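Local structure of yeast Cdc13 OB4 (Candida glabrata, 3RMH) at residues I91-F105 with W117-R131. The protein forms, through this OB4 domain of the telomere protein Cdc13, a dimer of OB folds, and as a whole probably binds DNA. The protein carries 2 engineered substitutions. Numbering follows the deposited sequence.
Sequences IFTPLLNETSRLRVF and WSPIECTIQELRLQR
In this OB-fold domain the strands 99-108 and 115-119 form an antiparallel hairpin, and the chain then turns into helix 124-134, which packs back along the first strand. The two strands are joined at Phe105 and Ser118, an antiparallel hydrogen-bonded pair with Phe105 N to Ser118 O and Ser118 N to Phe105 O both at 2.9 Å. Ile120 N then reaches Arg103 O at 2.8 Å, and Ile120 CG1 lies 3.5 Å from Phe105 CD2. The Arg103 chain bends at chi3 (-68°), laying one guanidinium face over Ile120 CB and bringing NH2 to Glu121 OE1, a salt bridge whose hydrogen bond is weak, bent to 120° at the hydrogen. Deeper in, the Leu127 and Leu95 side chains cross at about a right angle, with CD1 of Leu127 3.8 Å from CD1 of Leu95, and Phe81 of helix 75-82 also against Leu127. Along the helix flank, the Arg131 guanidinium has Pro94 CB over one face, and a water links Arg131 NE to Pro94 O. Gln130 clasps the strand backbone: its extended side chain takes Arg101 N on an in-plane lone pair of OE1 (2.6 Å), while NE2 gives to Arg101 O at 2.9 Å, nearly straight at 174°, and also to Glu126 OE1, fixing the amide's flip.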
ATOM      1  N   ILE B  91     -15.906  -3.059  14.023  1.00 43.87           N
ATOM      2  CA  ILE B  91     -15.119  -3.959  14.867  1.00 37.07           C
ATOM      3  C   ILE B  91     -13.675  -3.490  14.997  1.00 32.30           C
ATOM      4  O   ILE B  91     -12.987  -3.858  15.943  1.00 31.78           O
ATOM      5  CB  ILE B  91     -15.151  -5.429  14.396  1.00 33.46           C
ATOM      6  CG1 ILE B  91     -14.358  -5.609  13.098  1.00 29.22           C
ATOM      7  CG2 ILE B  91     -16.590  -5.945  14.309  1.00 39.10           C
ATOM      8  CD1 ILE B  91     -14.272  -7.053  12.638  1.00 29.90           C
ATOM      9  N   PHE B  92     -13.213  -2.673  14.052  1.00 28.85           N
ATOM     10  CA  PHE B  92     -11.839  -2.181  14.111  1.00 26.29           C
ATOM     11  C   PHE B  92     -11.645  -0.912  14.957  1.00 27.20           C
ATOM     12  O   PHE B  92     -10.533  -0.601  15.386  1.00 26.03           O
ATOM     13  CB  PHE B  92     -11.283  -2.000  12.699  1.00 25.22           C
ATOM     14  CG  PHE B  92     -11.259  -3.283  11.912  1.00 26.92           C
ATOM     15  CD1 PHE B  92     -10.257  -4.220  12.120  1.00 25.61           C
ATOM     16  CD2 PHE B  92     -12.255  -3.567  10.998  1.00 30.39           C
ATOM     17  CE1 PHE B  92     -10.239  -5.403  11.414  1.00 30.84           C
ATOM     18  CE2 PHE B  92     -12.239  -4.756  10.286  1.00 32.26           C
ATOM     19  CZ  PHE B  92     -11.230  -5.669  10.495  1.00 31.20           C
ATOM     20  N   THR B  93     -12.727  -0.194  15.213  1.00 26.33           N
ATOM     21  CA  THR B  93     -12.632   1.089  15.928  1.00 27.58           C
ATOM     22  C   THR B  93     -11.810   1.076  17.224  1.00 35.27           C
ATOM     23  O   THR B  93     -10.994   1.974  17.444  1.00 33.58           O
ATOM     24  CB  THR B  93     -14.026   1.665  16.197  1.00 37.23           C
ATOM     25  OG1 THR B  93     -14.660   1.926  14.940  1.00 41.87           O
ATOM     26  CG2 THR B  93     -13.926   2.954  17.010  1.00 41.89           C
ATOM     27  N   PRO B  94     -12.021   0.065  18.092  1.00 36.26           N
ATOM     28  CA  PRO B  94     -11.257   0.049  19.346  1.00 35.89           C
ATOM     29  C   PRO B  94      -9.762  -0.188  19.152  1.00 31.65           C
ATOM     30  O   PRO B  94      -8.986   0.037  20.075  1.00 35.45           O
ATOM     31  CB  PRO B  94     -11.884  -1.119  20.130  1.00 40.68           C
ATOM     32  CG  PRO B  94     -13.237  -1.316  19.511  1.00 41.68           C
ATOM     33  CD  PRO B  94     -13.019  -1.018  18.050  1.00 34.01           C
ATOM     34  N   LEU B  95      -9.355  -0.633  17.968  1.00 23.40           N
ATOM     35  CA  LEU B  95      -7.945  -0.957  17.735  1.00 28.31           C
ATOM     36  C   LEU B  95      -7.109   0.222  17.191  1.00 38.83           C
ATOM     37  O   LEU B  95      -5.876   0.177  17.207  1.00 30.90           O
ATOM     38  CB  LEU B  95      -7.846  -2.164  16.797  1.00 30.96           C
ATOM     39  CG  LEU B  95      -8.756  -3.341  17.184  1.00 34.71           C
ATOM     40  CD1 LEU B  95      -8.692  -4.478  16.141  1.00 31.11           C
ATOM     41  CD2 LEU B  95      -8.454  -3.856  18.590  1.00 40.60           C
ATOM     42  N   LEU B  96      -7.773   1.283  16.736  1.00 29.19           N
ATOM     43  CA  LEU B  96      -7.074   2.349  16.011  1.00 29.48           C
ATOM     44  C   LEU B  96      -6.184   3.168  16.940  1.00 38.92           C
ATOM     45  O   LEU B  96      -6.569   3.485  18.066  1.00 43.64           O
ATOM     46  CB  LEU B  96      -8.071   3.282  15.315  1.00 39.81           C
ATOM     47  CG  LEU B  96      -8.976   2.682  14.239  1.00 47.71           C
ATOM     48  CD1 LEU B  96     -10.004   3.714  13.789  1.00 50.65           C
ATOM     49  CD2 LEU B  96      -8.164   2.159  13.050  1.00 48.96           C
ATOM     50  N   ASN B  97      -5.000   3.517  16.448  1.00 27.88           N
ATOM     51  CA  ASN B  97      -4.071   4.363  17.185  1.00 33.16           C
ATOM     52  C   ASN B  97      -3.685   3.810  18.552  1.00 34.88           C
ATOM     53  O   ASN B  97      -3.377   4.566  19.473  1.00 29.66           O
ATOM     54  CB  ASN B  97      -4.641   5.777  17.300  1.00 41.87           C
ATOM     55  CG  ASN B  97      -4.981   6.363  15.948  1.00 47.77           C
ATOM     56  OD1 ASN B  97      -4.226   6.213  14.981  1.00 40.66           O
ATOM     57  ND2 ASN B  97      -6.133   7.013  15.859  1.00 58.19           N
ATOM     58  N   GLU B  98      -3.725   2.482  18.676  1.00 30.24           N
ATOM     59  CA  GLU B  98      -3.238   1.764  19.845  1.00 33.81           C
ATOM     60  C   GLU B  98      -2.326   0.644  19.366  1.00 28.56           C
ATOM     61  O   GLU B  98      -2.432   0.219  18.217  1.00 28.67           O
ATOM     62  CB  GLU B  98      -4.404   1.157  20.628  1.00 36.28           C
ATOM     63  CG  GLU B  98      -5.477   2.171  21.066  1.00 43.18           C
ATOM     64  CD  GLU B  98      -5.000   3.137  22.143  1.00 47.88           C
ATOM     65  OE1 GLU B  98      -3.918   2.919  22.725  1.00 51.98           O
ATOM     66  OE2 GLU B  98      -5.716   4.122  22.408  1.00 49.94           O
ATOM     67  N   THR B  99      -1.460   0.143  20.240  1.00 25.37           N
ATOM     68  CA  THR B  99      -0.566  -0.964  19.858  1.00 27.27           C
ATOM     69  C   THR B  99      -1.236  -2.326  19.951  1.00 26.92           C
ATOM     70  O   THR B  99      -1.976  -2.593  20.891  1.00 28.97           O
ATOM     71  CB  THR B  99       0.699  -1.031  20.740  1.00 37.36           C
ATOM     72  OG1 THR B  99       0.322  -1.237  22.107  1.00 47.43           O
ATOM     73  CG2 THR B  99       1.505   0.245  20.632  1.00 48.40           C
ATOM     74  N   SER B 100      -0.940  -3.194  18.981  1.00 21.21           N
ATOM     75  CA  SER B 100      -1.335  -4.590  19.020  1.00 25.65           C
ATOM     76  C   SER B 100      -0.094  -5.397  18.677  1.00 22.89           C
ATOM     77  O   SER B 100       0.806  -4.905  18.002  1.00 30.40           O
ATOM     78  CB  SER B 100      -2.432  -4.887  17.981  1.00 30.78           C
ATOM     79  OG  SER B 100      -3.661  -4.274  18.333  1.00 31.74           O
ATOM     80  N   ARG B 101      -0.033  -6.632  19.147  1.00 21.05           N
ATOM     81  CA  ARG B 101       1.069  -7.505  18.775  1.00 22.93           C
ATOM     82  C   ARG B 101       0.612  -8.381  17.632  1.00 26.88           C
ATOM     83  O   ARG B 101      -0.426  -9.042  17.728  1.00 25.64           O
ATOM     84  CB  ARG B 101       1.493  -8.367  19.961  1.00 28.43           C
ATOM     85  CG  ARG B 101       2.632  -9.346  19.646  1.00 37.90           C
ATOM     86  CD  ARG B 101       3.146  -9.991  20.931  1.00 45.60           C
ATOM     87  NE  ARG B 101       4.078 -11.092  20.686  1.00 49.77           N
ATOM     88  CZ  ARG B 101       3.716 -12.312  20.294  1.00 56.38           C
ATOM     89  NH1 ARG B 101       2.437 -12.595  20.084  1.00 63.16           N
ATOM     90  NH2 ARG B 101       4.635 -13.250  20.107  1.00 52.97           N
ATOM     91  N   LEU B 102       1.382  -8.369  16.542  1.00 22.55           N
ATOM     92  CA  LEU B 102       1.077  -9.167  15.368  1.00 19.42           C
ATOM     93  C   LEU B 102       2.299 -10.012  15.051  1.00 26.97           C
ATOM     94  O   LEU B 102       3.428  -9.635  15.374  1.00 27.25           O
ATOM     95  CB  LEU B 102       0.813  -8.266  14.166  1.00 20.27           C
ATOM     96  CG  LEU B 102      -0.354  -7.292  14.271  1.00 28.00           C
ATOM     97  CD1 LEU B 102      -0.329  -6.348  13.086  1.00 28.61           C
ATOM     98  CD2 LEU B 102      -1.645  -8.070  14.327  1.00 31.51           C
ATOM     99  N   ARG B 103       2.069 -11.145  14.412  1.00 18.18           N
ATOM    100  CA  ARG B 103       3.160 -11.965  13.935  1.00 15.85           C
ATOM    101  C   ARG B 103       2.944 -12.063  12.439  1.00 27.67           C
ATOM    102  O   ARG B 103       1.907 -12.564  12.002  1.00 23.53           O
ATOM    103  CB  ARG B 103       3.113 -13.349  14.576  1.00 28.49           C
ATOM    104  CG  ARG B 103       3.454 -13.333  16.060  1.00 32.73           C
ATOM    105  CD  ARG B 103       3.563 -14.751  16.640  1.00 43.11           C
ATOM    106  NE  ARG B 103       2.275 -15.440  16.670  1.00 51.27           N
ATOM    107  CZ  ARG B 103       2.034 -16.613  16.089  1.00 63.78           C
ATOM    108  NH1 ARG B 103       2.998 -17.244  15.428  1.00 70.78           N
ATOM    109  NH2 ARG B 103       0.830 -17.160  16.172  1.00 64.84           N
ATOM    110  N   VAL B 104       3.902 -11.569  11.657  1.00 18.78           N
ATOM    111  CA  VAL B 104       3.692 -11.450  10.218  1.00 14.59           C
ATOM    112  C   VAL B 104       4.767 -12.191   9.409  1.00 21.49           C
ATOM    113  O   VAL B 104       5.855 -12.459   9.908  1.00 21.13           O
ATOM    114  CB  VAL B 104       3.605  -9.970   9.764  1.00 22.86           C
ATOM    115  CG1 VAL B 104       2.485  -9.239  10.524  1.00 22.37           C
ATOM    116  CG2 VAL B 104       4.931  -9.247   9.974  1.00 24.15           C
ATOM    117  N   PHE B 105       4.435 -12.513   8.160  1.00 21.16           N
ATOM    118  CA  PHE B 105       5.366 -13.158   7.246  1.00 25.35           C
ATOM    119  C   PHE B 105       5.096 -12.669   5.821  1.00 23.98           C
ATOM    120  O   PHE B 105       4.030 -12.108   5.540  1.00 22.27           O
ATOM    121  CB  PHE B 105       5.264 -14.694   7.351  1.00 25.09           C
ATOM    122  CG  PHE B 105       4.002 -15.260   6.757  1.00 29.86           C
ATOM    123  CD1 PHE B 105       4.032 -15.930   5.539  1.00 41.44           C
ATOM    124  CD2 PHE B 105       2.788 -15.089   7.390  1.00 32.08           C
ATOM    125  CE1 PHE B 105       2.866 -16.434   4.985  1.00 45.10           C
ATOM    126  CE2 PHE B 105       1.621 -15.584   6.835  1.00 31.87           C
ATOM    127  CZ  PHE B 105       1.657 -16.259   5.645  1.00 38.48           C
ATOM    128  N   TRP B 117       2.731  -8.675   3.048  1.00 19.95           N
ATOM    129  CA  TRP B 117       2.858  -9.129   4.424  1.00 20.28           C
ATOM    130  C   TRP B 117       1.490  -9.576   4.936  1.00 24.92           C
ATOM    131  O   TRP B 117       0.458  -8.957   4.640  1.00 26.04           O
ATOM    132  CB  TRP B 117       3.437  -7.994   5.290  1.00 20.81           C
ATOM    133  CG  TRP B 117       4.880  -7.767   4.953  1.00 28.04           C
ATOM    134  CD1 TRP B 117       5.383  -6.949   3.971  1.00 32.36           C
ATOM    135  CD2 TRP B 117       6.014  -8.421   5.557  1.00 29.86           C
ATOM    136  NE1 TRP B 117       6.763  -7.041   3.945  1.00 33.77           N
ATOM    137  CE2 TRP B 117       7.167  -7.927   4.885  1.00 34.08           C
ATOM    138  CE3 TRP B 117       6.156  -9.351   6.579  1.00 31.58           C
ATOM    139  CZ2 TRP B 117       8.455  -8.349   5.250  1.00 23.02           C
ATOM    140  CZ3 TRP B 117       7.434  -9.773   6.916  1.00 30.50           C
ATOM    141  CH2 TRP B 117       8.566  -9.265   6.264  1.00 24.74           C
ATOM    142  N   SER B 118       1.486 -10.649   5.712  1.00 24.78           N
ATOM    143  CA  SER B 118       0.244 -11.267   6.146  1.00 25.76           C
ATOM    144  C   SER B 118       0.440 -11.696   7.590  1.00 19.26           C
ATOM    145  O   SER B 118       1.551 -12.030   7.971  1.00 23.38           O
ATOM    146  CB  SER B 118      -0.016 -12.500   5.277  1.00 34.18           C
ATOM    147  OG  SER B 118      -1.376 -12.877   5.311  1.00 43.57           O
ATOM    148  N   PRO B 119      -0.631 -11.684   8.396  1.00 20.29           N
ATOM    149  CA  PRO B 119      -0.499 -12.078   9.797  1.00 24.82           C
ATOM    150  C   PRO B 119      -0.836 -13.545  10.054  1.00 28.35           C
ATOM    151  O   PRO B 119      -1.583 -14.163   9.296  1.00 29.10           O
ATOM    152  CB  PRO B 119      -1.521 -11.178  10.498  1.00 22.60           C
ATOM    153  CG  PRO B 119      -2.626 -11.042   9.488  1.00 27.43           C
ATOM    154  CD  PRO B 119      -1.952 -11.092   8.110  1.00 21.25           C
ATOM    155  N   ILE B 120      -0.309 -14.088  11.144  1.00 28.03           N
ATOM    156  CA  ILE B 120      -0.511 -15.491  11.476  1.00 28.79           C
ATOM    157  C   ILE B 120      -1.406 -15.661  12.690  1.00 30.11           C
ATOM    158  O   ILE B 120      -1.151 -15.056  13.718  1.00 30.99           O
ATOM    159  CB  ILE B 120       0.831 -16.154  11.811  1.00 33.81           C
ATOM    160  CG1 ILE B 120       1.756 -16.088  10.598  1.00 37.43           C
ATOM    161  CG2 ILE B 120       0.612 -17.594  12.276  1.00 43.23           C
ATOM    162  CD1 ILE B 120       3.215 -16.233  10.945  1.00 48.12           C
ATOM    163  N   GLU B 121      -2.428 -16.508  12.575  1.00 30.07           N
ATOM    164  CA  GLU B 121      -3.300 -16.831  13.700  1.00 35.86           C
ATOM    165  C   GLU B 121      -3.855 -15.552  14.325  1.00 33.83           C
ATOM    166  O   GLU B 121      -4.005 -15.440  15.535  1.00 41.99           O
ATOM    167  CB  GLU B 121      -2.558 -17.657  14.753  1.00 43.45           C
ATOM    168  CG  GLU B 121      -2.272 -19.095  14.341  1.00 52.64           C
ATOM    169  CD  GLU B 121      -1.317 -19.801  15.290  1.00 66.86           C
ATOM    170  OE1 GLU B 121      -1.070 -19.271  16.397  1.00 70.76           O
ATOM    171  OE2 GLU B 121      -0.808 -20.884  14.926  1.00 74.78           O
ATOM    172  N   CYS B 122      -4.143 -14.580  13.474  1.00 27.72           N
ATOM    173  CA  CYS B 122      -4.685 -13.309  13.930  1.00 22.72           C
ATOM    174  C   CYS B 122      -6.207 -13.400  13.884  1.00 30.99           C
ATOM    175  O   CYS B 122      -6.773 -13.801  12.866  1.00 31.03           O
ATOM    176  CB  CYS B 122      -4.180 -12.193  13.018  1.00 30.39           C
ATOM    177  SG  CYS B 122      -4.703 -10.544  13.485  1.00 37.56           S
ATOM    178  N   THR B 123      -6.873 -13.062  14.987  1.00 31.22           N
ATOM    179  CA  THR B 123      -8.332 -13.061  15.010  1.00 26.94           C
ATOM    180  C   THR B 123      -8.830 -11.806  15.704  1.00 24.96           C
ATOM    181  O   THR B 123      -8.102 -11.199  16.497  1.00 25.17           O
ATOM    182  CB  THR B 123      -8.933 -14.302  15.721  1.00 25.66           C
ATOM    183  OG1 THR B 123      -8.674 -14.235  17.133  1.00 26.63           O
ATOM    184  CG2 THR B 123      -8.380 -15.608  15.141  1.00 33.51           C
ATOM    185  N   ILE B 124     -10.063 -11.405  15.415  1.00 24.14           N
ATOM    186  CA  ILE B 124     -10.615 -10.206  16.083  1.00 26.12           C
ATOM    187  C   ILE B 124     -10.793 -10.441  17.587  1.00 29.97           C
ATOM    188  O   ILE B 124     -10.586  -9.530  18.401  1.00 28.44           O
ATOM    189  CB  ILE B 124     -11.937  -9.724  15.436  1.00 28.89           C
ATOM    190  CG1 ILE B 124     -12.407  -8.404  16.067  1.00 34.50           C
ATOM    191  CG2 ILE B 124     -13.033 -10.792  15.555  1.00 32.61           C
ATOM    192  CD1 ILE B 124     -11.517  -7.209  15.734  1.00 28.62           C
ATOM    193  N   GLN B 125     -11.162 -11.661  17.969  1.00 27.79           N
ATOM    194  CA  GLN B 125     -11.279 -11.992  19.389  1.00 29.80           C
ATOM    195  C   GLN B 125      -9.940 -11.848  20.101  1.00 29.86           C
ATOM    196  O   GLN B 125      -9.870 -11.302  21.197  1.00 31.32           O
ATOM    197  CB  GLN B 125     -11.841 -13.400  19.604  1.00 34.79           C
ATOM    198  CG  GLN B 125     -13.277 -13.578  19.145  1.00 41.88           C
ATOM    199  CD  GLN B 125     -13.398 -13.817  17.646  1.00 42.19           C
ATOM    200  OE1 GLN B 125     -12.396 -13.954  16.934  1.00 37.53           O
ATOM    201  NE2 GLN B 125     -14.632 -13.873  17.161  1.00 38.67           N
ATOM    202  N   GLU B 126      -8.871 -12.331  19.480  1.00 30.18           N
ATOM    203  CA  GLU B 126      -7.557 -12.219  20.095  1.00 25.54           C
ATOM    204  C   GLU B 126      -7.074 -10.762  20.209  1.00 26.82           C
ATOM    205  O   GLU B 126      -6.457 -10.399  21.199  1.00 23.56           O
ATOM    206  CB  GLU B 126      -6.536 -13.066  19.343  1.00 36.20           C
ATOM    207  CG  GLU B 126      -5.366 -13.473  20.206  1.00 47.67           C
ATOM    208  CD  GLU B 126      -4.341 -12.374  20.309  1.00 48.72           C
ATOM    209  OE1 GLU B 126      -4.262 -11.567  19.355  1.00 46.48           O
ATOM    210  OE2 GLU B 126      -3.616 -12.319  21.329  1.00 50.44           O
ATOM    211  N   LEU B 127      -7.325  -9.937  19.188  1.00 26.87           N
ATOM    212  CA  LEU B 127      -6.939  -8.527  19.252  1.00 23.56           C
ATOM    213  C   LEU B 127      -7.733  -7.828  20.341  1.00 25.22           C
ATOM    214  O   LEU B 127      -7.221  -6.940  21.032  1.00 26.17           O
ATOM    215  CB  LEU B 127      -7.169  -7.823  17.904  1.00 29.63           C
ATOM    216  CG  LEU B 127      -6.229  -8.217  16.759  1.00 27.68           C
ATOM    217  CD1 LEU B 127      -6.674  -7.611  15.426  1.00 28.11           C
ATOM    218  CD2 LEU B 127      -4.790  -7.834  17.076  1.00 29.40           C
ATOM    219  N   ARG B 128      -8.995  -8.216  20.485  1.00 22.69           N
ATOM    220  CA  ARG B 128      -9.840  -7.645  21.537  1.00 25.72           C
ATOM    221  C   ARG B 128      -9.301  -8.009  22.916  1.00 31.18           C
ATOM    222  O   ARG B 128      -9.348  -7.199  23.842  1.00 26.28           O
ATOM    223  CB  ARG B 128     -11.281  -8.144  21.405  1.00 31.65           C
ATOM    224  CG  ARG B 128     -12.108  -7.416  20.366  1.00 39.20           C
ATOM    225  CD  ARG B 128     -13.442  -8.106  20.148  1.00 39.95           C
ATOM    226  NE  ARG B 128     -14.246  -7.417  19.147  1.00 38.59           N
ATOM    227  CZ  ARG B 128     -15.294  -7.953  18.535  1.00 45.71           C
ATOM    228  NH1 ARG B 128     -15.672  -9.190  18.832  1.00 50.61           N
ATOM    229  NH2 ARG B 128     -15.961  -7.253  17.627  1.00 45.14           N
ATOM    230  N   LEU B 129      -8.796  -9.235  23.040  1.00 28.54           N
ATOM    231  CA  LEU B 129      -8.215  -9.695  24.296  1.00 31.53           C
ATOM    232  C   LEU B 129      -6.951  -8.911  24.608  1.00 27.80           C
ATOM    233  O   LEU B 129      -6.741  -8.510  25.747  1.00 25.56           O
ATOM    234  CB  LEU B 129      -7.927 -11.200  24.251  1.00 31.76           C
ATOM    235  CG  LEU B 129      -7.531 -11.878  25.564  1.00 29.70           C
ATOM    236  CD1 LEU B 129      -8.571 -11.587  26.648  1.00 32.54           C
ATOM    237  CD2 LEU B 129      -7.362 -13.374  25.359  1.00 35.95           C
ATOM    238  N   GLN B 130      -6.118  -8.666  23.589  1.00 26.99           N
ATOM    239  CA  GLN B 130      -4.922  -7.850  23.801  1.00 23.44           C
ATOM    240  C   GLN B 130      -5.287  -6.482  24.353  1.00 25.01           C
ATOM    241  O   GLN B 130      -4.634  -5.978  25.263  1.00 32.65           O
ATOM    242  CB  GLN B 130      -4.113  -7.678  22.514  1.00 25.81           C
ATOM    243  CG  GLN B 130      -3.369  -8.912  22.044  1.00 27.18           C
ATOM    244  CD  GLN B 130      -2.443  -8.579  20.890  1.00 30.54           C
ATOM    245  OE1 GLN B 130      -1.845  -7.513  20.859  1.00 29.28           O
ATOM    246  NE2 GLN B 130      -2.332  -9.480  19.936  1.00 32.07           N
ATOM    247  N   ARG B 131      -6.334  -5.879  23.803  1.00 28.18           N
ATOM    248  CA  ARG B 131      -6.788  -4.563  24.292  1.00 28.76           C
ATOM    249  C   ARG B 131      -7.192  -4.597  25.757  1.00 25.60           C
ATOM    250  O   ARG B 131      -6.919  -3.655  26.520  1.00 31.25           O
ATOM    251  CB  ARG B 131      -7.954  -4.066  23.442  1.00 27.83           C
ATOM    252  CG  ARG B 131      -8.678  -2.829  23.954  1.00 32.88           C
ATOM    253  CD  ARG B 131      -9.627  -2.337  22.864  1.00 34.03           C
ATOM    254  NE  ARG B 131     -10.473  -1.218  23.305  1.00 35.61           N
ATOM    255  CZ  ARG B 131     -11.619  -1.348  23.961  1.00 45.03           C
ATOM    256  NH1 ARG B 131     -12.077  -2.554  24.300  1.00 34.96           N
ATOM    257  NH2 ARG B 131     -12.299  -0.260  24.308  1.00 58.43           N
TER
HETATM  258  O   HOH W   1     -14.099  -4.823  18.189  1.00 36.87           O
HETATM  259  O   HOH W   2      -8.534   1.141  22.725  1.00 40.77           O
HETATM  260  O   HOH W   3      -5.437  -4.849  20.561  1.00 27.72           O
HETATM  261  O   HOH W   4      -0.773 -12.116  14.184  1.00 24.21           O